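Local structure of putative acetamidase/formamidase (Yersinia enterocolitica subsp. palearctica serotype O:3, 5UBU) at residues Asp59-Asp62 against Ala63-Ala67; Ser181-Ser184 against Leu185-Asp188. The protein probably hydrolyses carbon-nitrogen bonds, other than peptide bonds, in linear amides. All coordinates share one frame; numbering follows the deposited sequence.

In the fold
Both contacts are tight turns organised by a side-chain oxygen at the first turn position, Asp62 in contact 1 and Asn183 in contact 2, and both are partly buried. Their centres lie about 17 Å apart and the nearest atoms about 7 Å, so they do not touch, yet the side chain of Asn85 bonds to the backbone of 181-188 while its own backbone bonds to Ala63. Contact 1 is charged, with a carboxylate collecting amides and a salt bridge beside it; contact 2 relies on a neutral amide, a hydroxyl and aliphatic packing. Contact 1 follows strand 55-59 of the large mixed sheet, whereas contact 2 connects short strands of two other sheets.

Contact 1: residues Asp59-Asp62 against Ala63-Ala67; sequences DTRD and AFEGA
Asp62 and Glu65 are the first and last residues of a type I beta turn, closed by the bond from Glu65 N to Asp62 O at 3.0 Å. A type I' turn from Phe64 to Ala67 overlaps it, with Glu65 and Gly66 at its centre. Both have positive phi, a conformation that glycine adopts easily and that suits Gly66 to the turn. With CG of Asp62 held between the backbone N and the carbonyl carbon (chi1 72°), the carboxylate folds back over the turn that its own residue opens. Its OD1 takes the Gly66 N-H at 2.9 Å in a nearly straight bond (174°) that arrives from above the carboxylate plane. The same oxygen receives a weak bond from Phe64 N at 2.9 Å, in the manner of an Asx turn. A short acidic side chain is well suited here, since one oxygen can collect amides from both turns. Beside the turns, Arg61 and Glu65 meet: extended along its length, the arginine brings NH2 to Glu65 OE1 at 3.0 Å in a salt bridge. OE1 lies at the guanidinium edge and in its plane, but the bond is bent and meets the anti side of the carboxylate, whose plane is turned 55° from the guanidinium. The aliphatic parts also meet, Arg61 CD lying 3.8 Å from Glu65 CG. The main polar partners lie outside: Arg61 NE forms a salt bridge with Glu30, and Glu65 OE2 a hydrogen bond with Tyr38 OH. The loop leaves strand 55-59; Asp62 and Phe64 pack on Ile119 of strand 117-122, while Ala63 touches Asp220 and Glu236, both sodium ligands, on strands 214-222 and 236-237.

Contact 2: residues Ser181-Ser184 against Leu185-Asp188; sequences SINS and LTPD
Asn183 and Thr186 begin and end a type I beta turn, with Thr186 N bonded to Asn183 O at 3.3 Å and an N-H...O angle of 162°. The side chain of Asn183 doubles this closure: its chi1 of 66° sets CG between the backbone N and the carbonyl carbon and aims OD1 into the turn. There OD1 accepts Leu185 N at 3.1 Å, a bent bond. The Thr186 hydroxyl donates to the same oxygen, OG1 to OD1 being 2.8 Å. The two donors come from opposite faces of the amide plane, each tilted about 30° from it, so the carbonyl is gripped between backbone and side chain. Threonine fits the last position because its hydroxyl serves the amide while its CB and methyl pack against Ile182. The side chain of Ile182 crosses that of Thr186 at about a right angle, with CG2 placed 3.7 Å from Thr186 CB. On the other branch of Ile182, CD1 comes within 4.1 Å of Asp188 OD2, an oxygen whose charge is met by Lys318. Leu185 packs on Pro82, and its carbonyl accepts a bond from Asn193, a sodium ligand. The bond from Leu185 N to Asn183 OD1 makes an Asx turn, nested in the type I beta turn that Thr186 N closes on Asn183 O; together they link strand 182-183, paired with 39-40, to the weakly bonded strand about 187-188 beside the metal-bearing 191-193.

Contact 1: residues Asp59-Asp62 against Ala63-Ala67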
ATOM      1  N   ASP B  59     -34.172  14.374   8.093  1.00 48.29           N
ATOM      2  CA  ASP B  59     -33.627  15.722   8.226  1.00 48.95           C
ATOM      3  C   ASP B  59     -32.184  15.555   8.717  1.00 48.53           C
ATOM      4  O   ASP B  59     -31.914  15.606   9.915  1.00 48.93           O
ATOM      5  CB  ASP B  59     -34.434  16.561   9.226  1.00 50.32           C
ATOM      6  CG  ASP B  59     -35.847  16.896   8.730  1.00 51.81           C
ATOM      7  OD1 ASP B  59     -36.129  16.734   7.522  1.00 51.87           O
ATOM      8  OD2 ASP B  59     -36.671  17.356   9.555  1.00 52.10           O
ATOM      9  N   THR B  60     -31.259  15.343   7.785  1.00 47.78           N
ATOM     10  CA  THR B  60     -29.850  15.130   8.135  1.00 47.17           C
ATOM     11  C   THR B  60     -29.111  16.404   8.530  1.00 47.99           C
ATOM     12  O   THR B  60     -29.508  17.501   8.165  1.00 48.80           O
ATOM     13  CB  THR B  60     -29.051  14.512   6.961  1.00 46.24           C
ATOM     14  OG1 THR B  60     -28.954  15.449   5.882  1.00 46.34           O
ATOM     15  CG2 THR B  60     -29.690  13.229   6.469  1.00 45.81           C
ATOM     16  N   ARG B  61     -28.032  16.226   9.282  1.00 47.94           N
ATOM     17  CA  ARG B  61     -27.158  17.309   9.699  1.00 48.58           C
ATOM     18  C   ARG B  61     -25.860  17.185   8.904  1.00 48.24           C
ATOM     19  O   ARG B  61     -25.502  16.093   8.465  1.00 47.21           O
ATOM     20  CB  ARG B  61     -26.883  17.251  11.202  1.00 48.81           C
ATOM     21  CG  ARG B  61     -28.065  17.683  12.034  1.00 49.66           C
ATOM     22  CD  ARG B  61     -27.724  17.689  13.523  1.00 50.51           C
ATOM     23  NE  ARG B  61     -28.829  18.244  14.313  1.00 52.32           N
ATOM     24  CZ  ARG B  61     -28.861  18.314  15.644  1.00 52.52           C
ATOM     25  NH1 ARG B  61     -29.919  18.834  16.252  1.00 52.63           N
ATOM     26  NH2 ARG B  61     -27.851  17.856  16.376  1.00 52.73           N
ATOM     27  N   ASP B  62     -25.152  18.303   8.726  1.00 49.47           N
ATOM     28  CA  ASP B  62     -23.912  18.277   7.962  1.00 49.43           C
ATOM     29  C   ASP B  62     -22.828  17.501   8.717  1.00 47.61           C
ATOM     30  O   ASP B  62     -22.992  17.171   9.887  1.00 47.23           O
ATOM     31  CB  ASP B  62     -23.456  19.699   7.547  1.00 51.76           C
ATOM     32  CG  ASP B  62     -22.919  20.553   8.716  1.00 53.83           C
ATOM     33  OD1 ASP B  62     -22.543  20.004   9.773  1.00 54.94           O
ATOM     34  OD2 ASP B  62     -22.814  21.801   8.556  1.00 54.70           O
ATOM     35  N   ALA B  63     -21.724  17.228   8.039  1.00 45.87           N
ATOM     36  CA  ALA B  63     -20.608  16.484   8.624  1.00 45.50           C
ATOM     37  C   ALA B  63     -20.001  17.089   9.895  1.00 45.98           C
ATOM     38  O   ALA B  63     -19.382  16.365  10.683  1.00 45.61           O
ATOM     39  CB  ALA B  63     -19.519  16.307   7.586  1.00 45.76           C
ATOM     40  N   PHE B  64     -20.182  18.389  10.098  1.00 46.66           N
ATOM     41  CA  PHE B  64     -19.625  19.085  11.265  1.00 46.82           C
ATOM     42  C   PHE B  64     -20.672  19.348  12.351  1.00 46.85           C
ATOM     43  O   PHE B  64     -20.375  19.976  13.366  1.00 46.29           O
ATOM     44  CB  PHE B  64     -19.001  20.415  10.807  1.00 47.86           C
ATOM     45  CG  PHE B  64     -18.197  20.296   9.536  1.00 47.10           C
ATOM     46  CD1 PHE B  64     -17.001  19.576   9.527  1.00 46.32           C
ATOM     47  CD2 PHE B  64     -18.639  20.880   8.347  1.00 46.41           C
ATOM     48  CE1 PHE B  64     -16.260  19.450   8.357  1.00 45.30           C
ATOM     49  CE2 PHE B  64     -17.900  20.750   7.187  1.00 45.76           C
ATOM     50  CZ  PHE B  64     -16.712  20.032   7.186  1.00 45.11           C
ATOM     51  N   GLU B  65     -21.878  18.826  12.136  1.00 47.38           N
ATOM     52  CA  GLU B  65     -23.029  18.999  13.034  1.00 48.68           C
ATOM     53  C   GLU B  65     -23.255  20.492  13.329  1.00 49.66           C
ATOM     54  O   GLU B  65     -23.447  20.897  14.469  1.00 50.06           O
ATOM     55  CB  GLU B  65     -22.890  18.144  14.313  1.00 48.97           C
ATOM     56  CG  GLU B  65     -24.220  17.936  15.035  1.00 50.32           C
ATOM     57  CD  GLU B  65     -24.179  16.953  16.193  1.00 50.60           C
ATOM     58  OE1 GLU B  65     -25.261  16.411  16.530  1.00 49.85           O
ATOM     59  OE2 GLU B  65     -23.089  16.710  16.752  1.00 51.23           O
ATOM     60  N   GLY B  66     -23.207  21.296  12.264  1.00 49.80           N
ATOM     61  CA  GLY B  66     -23.402  22.740  12.335  1.00 50.73           C
ATOM     62  C   GLY B  66     -22.359  23.554  13.090  1.00 51.60           C
ATOM     63  O   GLY B  66     -22.558  24.752  13.324  1.00 53.48           O
ATOM     64  N   ALA B  67     -21.232  22.933  13.445  1.00 50.48           N
ATOM     65  CA  ALA B  67     -20.181  23.629  14.202  1.00 50.82           C
ATOM     66  C   ALA B  67     -19.476  24.725  13.417  1.00 50.96           C
ATOM     67  O   ALA B  67     -18.903  25.639  14.017  1.00 52.53           O
ATOM     68  CB  ALA B  67     -19.157  22.634  14.720  1.00 50.19           C
TER

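Contact 2: residues Ser181-Ser184 against Leu185-Asp188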
ATOM      1  N   SER B 181     -18.918  -1.768  16.867  1.00 44.92           N
ATOM      2  CA  SER B 181     -19.502  -0.440  16.723  1.00 45.08           C
ATOM      3  C   SER B 181     -18.377   0.370  16.078  1.00 44.53           C
ATOM      4  O   SER B 181     -17.386   0.709  16.735  1.00 44.75           O
ATOM      5  CB  SER B 181     -19.961   0.137  18.058  1.00 46.09           C
ATOM      6  OG  SER B 181     -20.761   1.290  17.850  1.00 46.11           O
ATOM      7  N   ILE B 182     -18.534   0.632  14.781  1.00 44.08           N
ATOM      8  CA  ILE B 182     -17.534   1.327  13.959  1.00 43.72           C
ATOM      9  C   ILE B 182     -17.821   2.821  13.888  1.00 43.62           C
ATOM     10  O   ILE B 182     -18.974   3.211  13.724  1.00 44.19           O
ATOM     11  CB  ILE B 182     -17.543   0.718  12.534  1.00 43.53           C
ATOM     12  CG1 ILE B 182     -17.251  -0.792  12.623  1.00 44.19           C
ATOM     13  CG2 ILE B 182     -16.520   1.399  11.635  1.00 42.91           C
ATOM     14  CD1 ILE B 182     -17.407  -1.566  11.321  1.00 43.96           C
ATOM     15  N   ASN B 183     -16.791   3.665  13.982  1.00 43.18           N
ATOM     16  CA  ASN B 183     -17.044   5.114  13.945  1.00 43.03           C
ATOM     17  C   ASN B 183     -17.675   5.570  12.626  1.00 42.52           C
ATOM     18  O   ASN B 183     -17.579   4.893  11.598  1.00 41.49           O
ATOM     19  CB  ASN B 183     -15.816   5.967  14.350  1.00 42.95           C
ATOM     20  CG  ASN B 183     -14.657   5.871  13.380  1.00 42.14           C
ATOM     21  OD1 ASN B 183     -14.829   5.932  12.167  1.00 41.79           O
ATOM     22  ND2 ASN B 183     -13.454   5.815  13.925  1.00 41.98           N
ATOM     23  N   SER B 184     -18.332   6.722  12.688  1.00 43.28           N
ATOM     24  CA  SER B 184     -19.029   7.297  11.543  1.00 43.32           C
ATOM     25  C   SER B 184     -18.108   7.838  10.453  1.00 42.84           C
ATOM     26  O   SER B 184     -18.591   8.323   9.428  1.00 42.64           O
ATOM     27  CB  SER B 184     -19.964   8.407  12.027  1.00 44.13           C
ATOM     28  OG  SER B 184     -19.237   9.408  12.724  1.00 44.43           O
ATOM     29  N   LEU B 185     -16.795   7.762  10.666  1.00 42.85           N
ATOM     30  CA  LEU B 185     -15.849   8.240   9.668  1.00 42.64           C
ATOM     31  C   LEU B 185     -15.317   7.088   8.809  1.00 41.89           C
ATOM     32  O   LEU B 185     -14.740   7.326   7.750  1.00 42.04           O
ATOM     33  CB  LEU B 185     -14.675   8.936  10.355  1.00 43.05           C
ATOM     34  CG  LEU B 185     -13.754   9.782   9.463  1.00 43.01           C
ATOM     35  CD1 LEU B 185     -14.506  10.997   8.952  1.00 43.23           C
ATOM     36  CD2 LEU B 185     -12.514  10.228  10.212  1.00 43.46           C
ATOM     37  N   THR B 186     -15.541   5.852   9.247  1.00 41.45           N
ATOM     38  CA  THR B 186     -15.027   4.670   8.556  1.00 41.13           C
ATOM     39  C   THR B 186     -16.033   3.838   7.719  1.00 41.17           C
ATOM     40  O   THR B 186     -17.126   3.537   8.194  1.00 41.92           O
ATOM     41  CB  THR B 186     -14.417   3.697   9.603  1.00 41.00           C
ATOM     42  OG1 THR B 186     -13.395   4.363  10.352  1.00 40.90           O
ATOM     43  CG2 THR B 186     -13.820   2.468   8.939  1.00 40.72           C
ATOM     44  N   PRO B 187     -15.667   3.497   6.464  1.00 40.96           N
ATOM     45  CA  PRO B 187     -16.476   2.602   5.642  1.00 40.95           C
ATOM     46  C   PRO B 187     -15.917   1.192   5.804  1.00 41.01           C
ATOM     47  O   PRO B 187     -14.712   1.030   6.039  1.00 40.54           O
ATOM     48  CB  PRO B 187     -16.214   3.083   4.229  1.00 40.79           C
ATOM     49  CG  PRO B 187     -14.828   3.616   4.274  1.00 40.62           C
ATOM     50  CD  PRO B 187     -14.619   4.159   5.662  1.00 40.75           C
ATOM     51  N   ASP B 188     -16.768   0.176   5.681  1.00 41.46           N
ATOM     52  CA  ASP B 188     -16.306  -1.203   5.842  1.00 41.53           C
ATOM     53  C   ASP B 188     -17.325  -2.127   5.151  1.00 41.05           C
ATOM     54  O   ASP B 188     -18.013  -1.695   4.222  1.00 40.64           O
ATOM     55  CB  ASP B 188     -16.140  -1.486   7.350  1.00 42.41           C
ATOM     56  CG  ASP B 188     -15.128  -2.568   7.650  1.00 43.18           C
ATOM     57  OD1 ASP B 188     -15.101  -3.616   6.948  1.00 44.30           O
ATOM     58  OD2 ASP B 188     -14.375  -2.360   8.629  1.00 43.35           O
TER